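Local coordinates for protein Bd0816 (Bdellovibrio bacteriovorus HD100, PDB 5CER) that probably acts as a serine-type D-Ala-D-Ala carboxypeptidase of the peptidase S13 family, cleaving the terminal D-alanine from peptidoglycan peptides, at residues A[26-31]-A[267-272]; A[37-42]-A[247-252]; A[293-298]-A[316-321]; A[324-329]-A[346-351]. The protein carries 2 engineered substitutions. All blocks are in the same frame, centred on the assembly; numbering follows the deposited sequence.

Contact 1: A[26-31]-A[267-272]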
loop_
_atom_site.group_PDB
_atom_site.type_symbol
_atom_site.label_atom_id
_atom_site.label_comp_id
_atom_site.label_asym_id
_atom_site.label_seq_id
_atom_site.Cartn_x
_atom_site.Cartn_y
_atom_site.Cartn_z
ATOM N N GLN A 26 -9.549 23.414 8.503
ATOM C CA GLN A 26 -8.409 24.288 8.214
ATOM C C GLN A 26 -7.260 24.073 9.185
ATOM O O GLN A 26 -6.355 24.886 9.225
ATOM C CB GLN A 26 -8.838 25.748 8.259
ATOM C CG GLN A 26 -9.890 26.114 7.245
ATOM C CD GLN A 26 -10.286 27.573 7.333
ATOM O OE1 GLN A 26 -9.991 28.247 8.303
ATOM N NE2 GLN A 26 -11.006 28.047 6.341
ATOM N N LYS A 27 -7.273 22.964 9.936
ATOM C CA LYS A 27 -6.157 22.665 10.816
ATOM C C LYS A 27 -5.290 21.600 10.204
ATOM O O LYS A 27 -5.775 20.554 9.752
ATOM C CB LYS A 27 -6.659 22.217 12.191
ATOM C CG LYS A 27 -5.494 21.958 13.144
ATOM C CD LYS A 27 -5.893 21.664 14.583
ATOM C CE LYS A 27 -4.659 21.204 15.350
ATOM N NZ LYS A 27 -5.019 20.870 16.748
ATOM N N LYS A 28 -3.994 21.848 10.216
ATOM C CA LYS A 28 -3.014 20.862 9.759
ATOM C C LYS A 28 -2.937 19.669 10.674
ATOM O O LYS A 28 -2.857 19.796 11.877
ATOM C CB LYS A 28 -1.634 21.470 9.652
ATOM C CG LYS A 28 -1.539 22.535 8.591
ATOM C CD LYS A 28 -0.121 23.014 8.458
ATOM C CE LYS A 28 0.258 23.924 9.593
ATOM N NZ LYS A 28 1.722 24.148 9.558
ATOM N N PHE A 29 -2.981 18.487 10.067
ATOM C CA PHE A 29 -2.799 17.223 10.771
ATOM C C PHE A 29 -1.823 16.340 10.008
ATOM O O PHE A 29 -1.730 16.444 8.784
ATOM C CB PHE A 29 -4.150 16.475 10.951
ATOM C CG PHE A 29 -5.125 17.161 11.851
ATOM C CD1 PHE A 29 -4.910 17.209 13.236
ATOM C CD2 PHE A 29 -6.295 17.736 11.343
ATOM C CE1 PHE A 29 -5.838 17.847 14.069
ATOM C CE2 PHE A 29 -7.224 18.364 12.175
ATOM C CZ PHE A 29 -6.990 18.427 13.532
ATOM N N PRO A 30 -1.174 15.419 10.700
ATOM C CA PRO A 30 -0.387 14.419 9.971
ATOM C C PRO A 30 -1.180 13.615 8.938
ATOM O O PRO A 30 -2.254 13.115 9.242
ATOM C CB PRO A 30 0.113 13.474 11.077
ATOM C CG PRO A 30 -0.026 14.247 12.334
ATOM C CD PRO A 30 -1.215 15.141 12.148
ATOM N N LEU A 31 -0.621 13.502 7.740
ATOM C CA LEU A 31 -1.270 12.857 6.601
ATOM C C LEU A 31 -0.944 11.368 6.480
ATOM O O LEU A 31 -1.766 10.625 5.923
ATOM C CB LEU A 31 -0.873 13.526 5.272
ATOM C CG LEU A 31 -1.195 15.008 5.109
ATOM C CD1 LEU A 31 -0.748 15.513 3.743
ATOM C CD2 LEU A 31 -2.676 15.261 5.299
ATOM N N GLU A 267 2.209 17.301 6.983
ATOM C CA GLU A 267 0.905 17.767 7.506
ATOM C C GLU A 267 0.183 18.621 6.483
ATOM O O GLU A 267 0.809 19.400 5.749
ATOM C CB GLU A 267 1.106 18.674 8.680
ATOM C CG GLU A 267 1.607 18.014 9.937
ATOM C CD GLU A 267 1.699 19.000 11.097
ATOM O OE1 GLU A 267 1.862 20.240 10.881
ATOM O OE2 GLU A 267 1.599 18.508 12.232
ATOM N N ALA A 268 -1.122 18.461 6.415
ATOM C CA ALA A 268 -1.923 19.417 5.688
ATOM C C ALA A 268 -3.323 19.473 6.293
ATOM O O ALA A 268 -3.692 18.613 7.086
ATOM C CB ALA A 268 -1.978 19.078 4.202
ATOM N N THR A 269 -4.087 20.475 5.897
ATOM C CA THR A 269 -5.489 20.576 6.302
ATOM C C THR A 269 -6.365 19.692 5.445
ATOM O O THR A 269 -5.997 19.302 4.331
ATOM C CB THR A 269 -6.037 21.975 6.108
ATOM O OG1 THR A 269 -6.177 22.239 4.707
ATOM C CG2 THR A 269 -5.120 22.994 6.771
ATOM N N CYS A 270 -7.502 19.336 5.998
ATOM C CA CYS A 270 -8.394 18.416 5.351
ATOM C C CYS A 270 -8.920 19.032 4.052
ATOM O O CYS A 270 -9.146 18.336 3.073
ATOM C CB CYS A 270 -9.525 18.035 6.321
ATOM S SG CYS A 270 -10.336 16.473 5.951
ATOM N N GLU A 271 -9.154 20.339 4.085
ATOM C CA GLU A 271 -9.493 21.132 2.904
ATOM C C GLU A 271 -8.477 20.927 1.783
ATOM O O GLU A 271 -8.830 20.793 0.616
ATOM C CB GLU A 271 -9.573 22.630 3.282
ATOM C CG GLU A 271 -9.607 23.590 2.107
ATOM C CD GLU A 271 -9.929 25.003 2.492
ATOM O OE1 GLU A 271 -9.514 25.416 3.598
ATOM O OE2 GLU A 271 -10.681 25.705 1.740
ATOM N N THR A 272 -7.211 20.972 2.150
ATOM C CA THR A 272 -6.124 20.836 1.177
ATOM C C THR A 272 -6.184 19.470 0.439
ATOM O O THR A 272 -5.900 19.392 -0.760
ATOM C CB THR A 272 -4.735 21.012 1.852
ATOM O OG1 THR A 272 -4.649 22.287 2.484
ATOM C CG2 THR A 272 -3.618 20.897 0.826
HETATM O O HOH W 1 -8.170 19.475 8.725
HETATM O O HOH W 2 -1.284 18.825 13.733
#
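The amide of Gln26 and the carboxylate of Glu271 lie side by side and point the same way, their planes only 4° apart, with Gln26 CG 3.7 Å from Glu271 OE1. The third flat group, the Phe29 ring, has Lys27 CG over one face, displaced toward the rim. The backbones pair antiparallel at Phe29 and Ala268: Phe29 N gives a nearly straight 3.1 Å bond to Ala268 O, and Ala268 N returns one of 3.2 Å to Phe29 O. Where the strands part, one water links Lys27 O to Cys270 N; a second donates to Lys28 O and, over a longer 3.3 Å, to Glu267 OE2. Lys28 crosses Glu267 at about a right angle; NZ and OE1 stay 4.1 Å apart, beyond a salt bridge, and NZ bonds instead to Gln244 O. Thr269, at the N-cap, holds CG2 beside its own backbone N (OG1 chi1 71°), which brings the methyl within 3.3 Å of Gln26 O. On the buried side Leu31 CD1 meets Ala268 CB at 3.8 Å. Strand 267-268 is the middle of a three-stranded sheet, between 29-30 and 247-248, and leads through Thr269 into helix 270-286; Phe29 and Cys270 rest on strand 3-11.

Contact 2: A[37-42]-A[247-252]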
loop_
_atom_site.group_PDB
_atom_site.type_symbol
_atom_site.label_atom_id
_atom_site.label_comp_id
_atom_site.label_asym_id
_atom_site.label_seq_id
_atom_site.Cartn_x
_atom_site.Cartn_y
_atom_site.Cartn_z
ATOM N N VAL A 37 -1.017 11.010 -2.494
ATOM C CA VAL A 37 -2.016 11.611 -3.394
ATOM C C VAL A 37 -1.505 12.970 -3.933
ATOM O O VAL A 37 -1.675 13.273 -5.099
ATOM C CB VAL A 37 -3.396 11.789 -2.726
ATOM C CG1 VAL A 37 -4.391 12.324 -3.737
ATOM C CG2 VAL A 37 -3.889 10.448 -2.203
ATOM N N ILE A 38 -0.878 13.740 -3.050
ATOM C CA ILE A 38 -0.354 15.038 -3.406
ATOM C C ILE A 38 0.898 14.882 -4.248
ATOM O O ILE A 38 1.073 15.577 -5.249
ATOM C CB ILE A 38 -0.061 15.882 -2.149
ATOM C CG1 ILE A 38 -1.356 16.090 -1.339
ATOM C CG2 ILE A 38 0.555 17.232 -2.552
ATOM C CD1 ILE A 38 -1.169 16.802 -0.016
ATOM N N THR A 39 1.776 13.980 -3.832
ATOM C CA THR A 39 2.965 13.657 -4.616
ATOM C C THR A 39 2.596 13.222 -6.035
ATOM O O THR A 39 3.202 13.699 -7.035
ATOM C CB THR A 39 3.803 12.616 -3.886
ATOM O OG1 THR A 39 4.176 13.140 -2.590
ATOM C CG2 THR A 39 5.053 12.312 -4.670
ATOM N N THR A 40 1.543 12.413 -6.122
ATOM C CA THR A 40 0.963 11.986 -7.378
ATOM C C THR A 40 0.510 13.140 -8.265
ATOM O O THR A 40 0.786 13.161 -9.485
ATOM C CB THR A 40 -0.209 10.984 -7.126
ATOM O OG1 THR A 40 0.313 9.766 -6.579
ATOM C CG2 THR A 40 -0.955 10.643 -8.388
ATOM N N LEU A 41 -0.210 14.098 -7.686
ATOM C CA LEU A 41 -0.645 15.274 -8.471
ATOM C C LEU A 41 0.559 16.057 -8.998
ATOM O O LEU A 41 0.573 16.502 -10.140
ATOM C CB LEU A 41 -1.536 16.197 -7.641
ATOM C CG LEU A 41 -1.905 17.574 -8.230
ATOM C CD1 LEU A 41 -2.644 17.455 -9.545
ATOM C CD2 LEU A 41 -2.740 18.327 -7.208
ATOM N N TRP A 42 1.521 16.280 -8.123
ATOM C CA TRP A 42 2.685 17.085 -8.453
ATOM C C TRP A 42 3.450 16.411 -9.627
ATOM O O TRP A 42 3.793 17.061 -10.605
ATOM C CB TRP A 42 3.596 17.258 -7.222
ATOM C CG TRP A 42 4.781 18.149 -7.432
ATOM C CD1 TRP A 42 4.924 19.115 -8.351
ATOM C CD2 TRP A 42 5.999 18.148 -6.663
ATOM N NE1 TRP A 42 6.137 19.723 -8.232
ATOM C CE2 TRP A 42 6.823 19.150 -7.197
ATOM C CE3 TRP A 42 6.466 17.392 -5.581
ATOM C CZ2 TRP A 42 8.089 19.428 -6.687
ATOM C CZ3 TRP A 42 7.726 17.658 -5.080
ATOM C CH2 TRP A 42 8.515 18.689 -5.626
ATOM N N ILE A 247 -0.076 23.497 4.634
ATOM C CA ILE A 247 0.671 22.295 4.213
ATOM C C ILE A 247 2.161 22.435 4.465
ATOM O O ILE A 247 2.764 23.481 4.162
ATOM C CB ILE A 247 0.340 21.950 2.744
ATOM C CG1 ILE A 247 0.953 20.602 2.358
ATOM C CG2 ILE A 247 0.770 23.056 1.768
ATOM C CD1 ILE A 247 0.298 19.963 1.154
ATOM N N VAL A 248 2.734 21.423 5.093
ATOM C CA VAL A 248 4.202 21.313 5.265
ATOM C C VAL A 248 4.625 19.907 4.895
ATOM O O VAL A 248 4.102 18.948 5.451
ATOM C CB VAL A 248 4.669 21.597 6.705
ATOM C CG1 VAL A 248 6.197 21.565 6.825
ATOM C CG2 VAL A 248 4.149 22.976 7.198
ATOM N N PHE A 249 5.525 19.809 3.923
ATOM C CA PHE A 249 6.071 18.545 3.496
ATOM C C PHE A 249 7.563 18.465 3.802
ATOM O O PHE A 249 8.299 19.462 3.708
ATOM C CB PHE A 249 5.827 18.294 1.975
ATOM C CG PHE A 249 4.607 17.475 1.657
ATOM C CD1 PHE A 249 3.421 17.626 2.363
ATOM C CD2 PHE A 249 4.615 16.596 0.584
ATOM C CE1 PHE A 249 2.305 16.884 2.047
ATOM C CE2 PHE A 249 3.473 15.835 0.277
ATOM C CZ PHE A 249 2.328 15.989 1.014
ATOM N N HIS A 250 7.997 17.245 4.114
ATOM C CA HIS A 250 9.404 16.859 4.243
ATOM C C HIS A 250 9.793 15.772 3.273
ATOM O O HIS A 250 10.965 15.595 3.004
ATOM C CB HIS A 250 9.633 16.345 5.645
ATOM C CG HIS A 250 9.184 17.282 6.718
ATOM N ND1 HIS A 250 7.900 17.284 7.236
ATOM C CD2 HIS A 250 9.864 18.210 7.408
ATOM C CE1 HIS A 250 7.810 18.183 8.189
ATOM N NE2 HIS A 250 8.990 18.756 8.314
ATOM N N ASN A 251 8.839 14.997 2.754
ATOM C CA ASN A 251 9.144 13.892 1.833
ATOM C C ASN A 251 7.910 13.543 0.986
ATOM O O ASN A 251 6.867 14.179 1.143
ATOM C CB ASN A 251 9.584 12.692 2.619
ATOM C CG ASN A 251 8.521 12.215 3.607
ATOM O OD1 ASN A 251 7.303 12.290 3.348
ATOM N ND2 ASN A 251 8.965 11.672 4.692
ATOM N N GLY A 252 8.058 12.627 0.031
ATOM C CA GLY A 252 6.960 12.280 -0.876
ATOM C C GLY A 252 5.996 11.231 -0.321
ATOM O O GLY A 252 4.868 11.127 -0.785
#
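Ile38 and Ile247 reach toward each other tip to tip, CD1 to CD1 at 3.7 Å, joining helix 35-47 to the edge strand 247-248. Ile38 holds CG1 beside its backbone N (chi1 -60°) with the chain then extended, so the same CD1 also comes within 3.7 Å of Phe249 CZ, while Ile38 CB adds a second touch on that carbon at 4.0 Å. The isoleucine approaches the ring obliquely. One residue on, Thr39 meets the same ring differently: its OG1 lies at the ring edge, in plane, 4.0 Å from Phe249 CE2. That hydroxyl is directed by its torsion (chi1 -59°, away from its own carbonyl carbon) onto Gly252 O, to which it donates a 2.8 Å hydrogen bond in the carbonyl plane, on a lone pair. Phe232 of helix 228-239 stacks on Phe249 and also touches Ile38 and Ile247, and Met273 and Thr276 of helix 270-286 pack on Ile38. Helix 35-47 also carries Lys36, probably the lysine of the family's SxxK motif, though this chain has alanine at the serine position. The contact is thus an apolar cluster with one polar bond at its side: the apolar groups meet by non-directional packing, whereas the buried Thr39 OG1 to Gly252 O bond is directional, satisfying a carbonyl of the 249-252 loop and fixing that loop against the helix.

Contact 3: A[293-298]-A[316-321]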
loop_
_atom_site.group_PDB
_atom_site.type_symbol
_atom_site.label_atom_id
_atom_site.label_comp_id
_atom_site.label_asym_id
_atom_site.label_seq_id
_atom_site.Cartn_x
_atom_site.Cartn_y
_atom_site.Cartn_z
ATOM N N ASP A 293 -7.063 5.258 -12.425
ATOM C CA ASP A 293 -5.824 4.974 -13.123
ATOM C C ASP A 293 -4.569 5.245 -12.324
ATOM O O ASP A 293 -3.479 4.828 -12.729
ATOM C CB ASP A 293 -5.769 5.751 -14.453
ATOM C CG ASP A 293 -6.787 5.252 -15.448
ATOM O OD1 ASP A 293 -6.895 4.034 -15.608
ATOM O OD2 ASP A 293 -7.521 6.061 -16.064
ATOM N N VAL A 294 -4.683 5.969 -11.209
ATOM C CA VAL A 294 -3.549 6.195 -10.299
ATOM C C VAL A 294 -3.791 5.785 -8.841
ATOM O O VAL A 294 -2.841 5.607 -8.108
ATOM C CB VAL A 294 -3.036 7.662 -10.393
ATOM C CG1 VAL A 294 -2.615 7.996 -11.798
ATOM C CG2 VAL A 294 -4.075 8.665 -9.935
ATOM N N LEU A 295 -5.050 5.714 -8.395
ATOM C CA LEU A 295 -5.348 5.308 -7.030
ATOM C C LEU A 295 -6.068 3.983 -7.053
ATOM O O LEU A 295 -6.764 3.636 -8.020
ATOM C CB LEU A 295 -6.208 6.374 -6.346
ATOM C CG LEU A 295 -5.642 7.780 -6.206
ATOM C CD1 LEU A 295 -6.568 8.641 -5.382
ATOM C CD2 LEU A 295 -4.273 7.792 -5.577
ATOM N N SER A 296 -5.966 3.284 -5.954
ATOM C CA SER A 296 -6.515 1.948 -5.785
ATOM C C SER A 296 -8.036 1.940 -5.737
ATOM O O SER A 296 -8.633 2.915 -5.298
ATOM C CB SER A 296 -5.970 1.317 -4.496
ATOM O OG SER A 296 -4.556 1.434 -4.425
ATOM N N VAL A 297 -8.625 0.815 -6.144
ATOM C CA VAL A 297 -10.053 0.619 -6.113
ATOM C C VAL A 297 -10.375 -0.447 -5.099
ATOM O O VAL A 297 -9.840 -1.551 -5.186
ATOM C CB VAL A 297 -10.585 0.155 -7.483
ATOM C CG1 VAL A 297 -12.082 -0.054 -7.434
ATOM C CG2 VAL A 297 -10.234 1.201 -8.544
ATOM N N ALA A 298 -11.257 -0.122 -4.153
ATOM C CA ALA A 298 -11.628 -1.031 -3.079
ATOM C C ALA A 298 -12.029 -2.382 -3.623
ATOM O O ALA A 298 -12.875 -2.479 -4.496
ATOM C CB ALA A 298 -12.741 -0.462 -2.233
ATOM N N SER A 316 -16.789 0.298 -5.024
ATOM C CA SER A 316 -17.426 1.624 -5.092
ATOM C C SER A 316 -16.610 2.771 -4.489
ATOM O O SER A 316 -17.131 3.859 -4.316
ATOM C CB SER A 316 -18.749 1.554 -4.350
ATOM O OG SER A 316 -19.600 0.639 -4.978
ATOM N N MET A 317 -15.360 2.509 -4.127
ATOM C CA MET A 317 -14.522 3.517 -3.545
ATOM C C MET A 317 -13.180 3.452 -4.238
ATOM O O MET A 317 -12.604 2.344 -4.415
ATOM C CB MET A 317 -14.339 3.308 -2.014
ATOM C CG MET A 317 -13.449 4.337 -1.327
ATOM S SD MET A 317 -13.226 3.982 0.435
ATOM C CE MET A 317 -12.110 2.582 0.379
ATOM N N ILE A 318 -12.666 4.640 -4.558
ATOM C CA ILE A 318 -11.324 4.824 -5.004
ATOM C C ILE A 318 -10.615 5.522 -3.861
ATOM O O ILE A 318 -11.106 6.516 -3.394
ATOM C CB ILE A 318 -11.279 5.711 -6.234
ATOM C CG1 ILE A 318 -11.964 5.012 -7.400
ATOM C CG2 ILE A 318 -9.830 6.019 -6.615
ATOM C CD1 ILE A 318 -12.465 5.919 -8.479
ATOM N N ALA A 319 -9.467 5.012 -3.397
ATOM C CA ALA A 319 -8.845 5.599 -2.214
ATOM C C ALA A 319 -7.406 5.229 -2.019
ATOM O O ALA A 319 -6.872 4.223 -2.565
ATOM C CB ALA A 319 -9.631 5.202 -0.982
ATOM N N LYS A 320 -6.781 6.059 -1.195
ATOM C CA LYS A 320 -5.406 5.839 -0.665
ATOM C C LYS A 320 -5.472 5.810 0.866
ATOM O O LYS A 320 -6.118 6.674 1.449
ATOM C CB LYS A 320 -4.508 6.977 -1.136
ATOM C CG LYS A 320 -3.090 6.922 -0.637
ATOM C CD LYS A 320 -2.263 5.895 -1.398
ATOM C CE LYS A 320 -0.985 5.529 -0.667
ATOM N NZ LYS A 320 -1.302 4.598 0.444
ATOM N N THR A 321 -4.796 4.818 1.457
ATOM C CA THR A 321 -4.694 4.687 2.895
ATOM C C THR A 321 -3.461 5.347 3.423
ATOM O O THR A 321 -2.499 5.630 2.688
ATOM C CB THR A 321 -4.592 3.228 3.306
ATOM O OG1 THR A 321 -3.533 2.606 2.595
ATOM C CG2 THR A 321 -5.915 2.482 3.051
HETATM O O HOH W 3 -4.526 4.087 -3.722
#
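Met317 opens the pairing with its carbonyl: Ala298 N donates to Met317 O at 2.8 Å, N-H...O angle 172°, and approaches nearly along the C=O axis. Its side chain leaves the backbone with CG opposite the N (chi1 179°) and bends at the sulfur, bringing CE to 4.1 Å from Ala298 CB, with Phe309 and Leu330 alongside. Ile318 stands in the non-hydrogen-bonded pair with Val297. The two side chains share a face of the sheet, but only loosely, Val297 CG2 to Ile318 CG1; the closer touch is by the other branch, Ile318 CG2, at 3.6 Å from Leu295 CB. Ala319 N then donates to Ser296 O at 3.0 Å. On its other side the ladder opens: a water accepts from Ser296 N and donates to Ala319 O at 2.6 Å, while the Ser296 hydroxyl is bonded to Asn212. Lys320 turns its chain away from segment 293-298. Bent at chi2 and chi4, it curls back so that NZ donates to Thr321 O at 2.7 Å and also bonds Ser214 OG; Lys36 and Val37 of helix 35-47 touch its side chain. Thr321, whose OG1 bonds Thr305 OG1, follows it as the second residue of the KTG motif that this family carries on the strand bordering its active site. Chemically, two direct backbone bonds and one water bridge hold the edge strand 296-297, with aliphatic packing of Leu295 and Val297 on Ile318, leaving the polar ends of Lys320 and Thr321 to partners outside segment 293-298.

Contact 4: A[324-329]-A[346-351]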
loop_
_atom_site.group_PDB
_atom_site.type_symbol
_atom_site.label_atom_id
_atom_site.label_comp_id
_atom_site.label_asym_id
_atom_site.label_seq_id
_atom_site.Cartn_x
_atom_site.Cartn_y
_atom_site.Cartn_z
ATOM N N VAL A 324 0.704 5.819 10.161
ATOM C CA VAL A 324 1.931 6.114 10.942
ATOM C C VAL A 324 1.543 5.921 12.405
ATOM O O VAL A 324 0.387 5.657 12.681
ATOM C CB VAL A 324 2.558 7.511 10.700
ATOM C CG1 VAL A 324 3.038 7.630 9.252
ATOM C CG2 VAL A 324 1.570 8.598 10.986
ATOM N N ASN A 325 2.533 6.005 13.313
ATOM C CA ASN A 325 2.275 5.739 14.718
ATOM C C ASN A 325 1.197 6.660 15.313
ATOM O O ASN A 325 0.398 6.196 16.123
ATOM C CB ASN A 325 3.548 5.823 15.524
ATOM C CG ASN A 325 4.449 4.621 15.330
ATOM O OD1 ASN A 325 4.064 3.609 14.755
ATOM N ND2 ASN A 325 5.676 4.737 15.800
ATOM N N LYS A 326 1.164 7.921 14.851
ATOM C CA LYS A 326 0.216 8.913 15.342
ATOM C C LYS A 326 -1.042 9.130 14.482
ATOM O O LYS A 326 -1.882 9.982 14.826
ATOM C CB LYS A 326 0.911 10.263 15.574
ATOM C CG LYS A 326 2.009 10.215 16.585
ATOM C CD LYS A 326 1.517 9.684 17.910
ATOM C CE LYS A 326 2.549 9.835 18.986
ATOM N NZ LYS A 326 2.118 9.185 20.252
ATOM N N ALA A 327 -1.182 8.407 13.374
ATOM C CA ALA A 327 -2.331 8.647 12.497
ATOM C C ALA A 327 -2.755 7.456 11.648
ATOM O O ALA A 327 -1.934 6.632 11.240
ATOM C CB ALA A 327 -2.056 9.879 11.610
ATOM N N LYS A 328 -4.058 7.440 11.364
ATOM C CA LYS A 328 -4.666 6.543 10.429
ATOM C C LYS A 328 -5.534 7.376 9.530
ATOM O O LYS A 328 -6.441 8.081 10.011
ATOM C CB LYS A 328 -5.495 5.518 11.160
ATOM C CG LYS A 328 -5.817 4.274 10.310
ATOM C CD LYS A 328 -4.608 3.364 10.265
ATOM C CE LYS A 328 -4.856 2.142 9.433
ATOM N NZ LYS A 328 -4.714 2.496 7.996
ATOM N N THR A 329 -5.288 7.308 8.220
ATOM C CA THR A 329 -5.910 8.256 7.299
ATOM C C THR A 329 -6.443 7.554 6.030
ATOM O O THR A 329 -6.003 6.456 5.671
ATOM C CB THR A 329 -4.926 9.364 6.863
ATOM O OG1 THR A 329 -3.884 8.790 6.100
ATOM C CG2 THR A 329 -4.318 10.132 8.039
ATOM N N LEU A 346 -9.175 11.819 8.618
ATOM C CA LEU A 346 -7.936 11.836 9.340
ATOM C C LEU A 346 -8.219 11.461 10.807
ATOM O O LEU A 346 -8.929 12.182 11.496
ATOM C CB LEU A 346 -7.300 13.245 9.217
ATOM C CG LEU A 346 -7.091 13.690 7.705
ATOM C CD1 LEU A 346 -6.712 15.126 7.458
ATOM C CD2 LEU A 346 -5.887 12.913 7.229
ATOM N N LEU A 347 -7.616 10.376 11.271
ATOM C CA LEU A 347 -7.705 9.950 12.665
ATOM C C LEU A 347 -6.338 9.999 13.381
ATOM O O LEU A 347 -5.273 9.811 12.772
ATOM C CB LEU A 347 -8.220 8.499 12.768
ATOM C CG LEU A 347 -9.555 7.891 12.320
ATOM C CD1 LEU A 347 -10.192 6.858 13.233
ATOM C CD2 LEU A 347 -10.424 9.088 12.190
ATOM N N HIS A 348 -6.374 10.280 14.688
ATOM C CA HIS A 348 -5.207 10.180 15.555
ATOM C C HIS A 348 -5.162 8.780 16.112
ATOM O O HIS A 348 -6.234 8.169 16.370
ATOM C CB HIS A 348 -5.301 11.214 16.692
ATOM C CG HIS A 348 -4.166 11.126 17.678
ATOM N ND1 HIS A 348 -3.013 11.884 17.601
ATOM C CD2 HIS A 348 -3.999 10.316 18.750
ATOM C CE1 HIS A 348 -2.202 11.554 18.587
ATOM N NE2 HIS A 348 -2.774 10.609 19.302
ATOM N N THR A 349 -3.941 8.270 16.299
ATOM C CA THR A 349 -3.684 7.028 17.007
ATOM C C THR A 349 -2.456 7.234 17.892
ATOM O O THR A 349 -1.744 8.214 17.707
ATOM C CB THR A 349 -3.410 5.822 16.055
ATOM O OG1 THR A 349 -2.279 6.062 15.186
ATOM C CG2 THR A 349 -4.652 5.490 15.241
ATOM N N ASP A 350 -2.190 6.290 18.814
ATOM C CA ASP A 350 -0.925 6.250 19.618
ATOM C C ASP A 350 -0.416 4.821 19.804
ATOM O O ASP A 350 -0.765 4.134 20.770
ATOM C CB ASP A 350 -1.117 6.861 21.035
ATOM C CG ASP A 350 -1.603 8.327 21.015
ATOM O OD1 ASP A 350 -0.743 9.225 20.772
ATOM O OD2 ASP A 350 -2.810 8.528 21.296
ATOM N N MET A 351 0.394 4.365 18.865
ATOM C CA MET A 351 0.950 3.014 18.948
ATOM C C MET A 351 1.762 2.829 20.180
ATOM O O MET A 351 1.812 1.744 20.710
ATOM C CB MET A 351 1.826 2.718 17.775
ATOM C CG MET A 351 1.078 2.727 16.467
ATOM S SD MET A 351 -0.346 1.616 16.319
ATOM C CE MET A 351 -0.737 2.249 14.655
HETATM O O HOH W 4 -2.461 4.236 12.876
#
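Lys326 and Thr349 meet at the open end of the beta hairpin of strands 327-336 and 339-348, the lysine lying within the type I turn Val324-Ala327. Farther in, Lys328 and Leu347 form the hydrogen-bonded pair: Lys328 N donates to Leu347 O at 3.0 Å, and Leu347 N to Lys328 O at 2.9 Å. Toward the end, Thr349 N bonds Lys326 O from well above the carbonyl plane. Asn325 O is gripped twice, by Thr349 OG1 at 2.8 Å and by Met351 N in a longer bond, the two donors coming from opposite faces of its plane. The threonine hydroxyl, set between its own backbone N and carbonyl carbon (chi1 59°), also accepts a hydrogen bond from a water, which donates weakly to Ala327 O. Asp350 satisfies its two oxygens differently. OD1 takes the salt bridge from Lys326 NZ, on the lone pair away from OD2, and a weak bond from His348 NE2; OD2 accepts from Met1 N. Lys326 NZ has a second acidic partner in Asp352, so this lysine ties the turn to the chain beyond the strand. Lys328 NZ bonds Thr323 OG1. His348 stacks on Tyr3 of strand 3-11, the next strand of the sheet, and Thr329 OG1 is bonded to Leu31 O. Beside it, on the same face of the hairpin, Thr329 CG2 presses tightly on Leu346 CD2, 3.3 Å away.

In the fold
From the N terminus, segment 26-31 comes first and 37-42 follows, but 247-252 pairs with the latter before 267-272 reaches the former, so contact 2 nests within the long excursion that contact 1 closes. Both reach one three-stranded sheet, where Glu267 O probably bonds Val248 N. Contacts 3 and 4 then follow in series, each closing a short loop of under twenty residues between strands of the six-stranded antiparallel sheet, in which 317-324 and 327-336 are neighbours. No contacts cross. Contact 1 touches contact 4 through Cys270 packing on Leu346, and helix 35-47 carries contact 2 to contact 3, Thr40 packing on Val294.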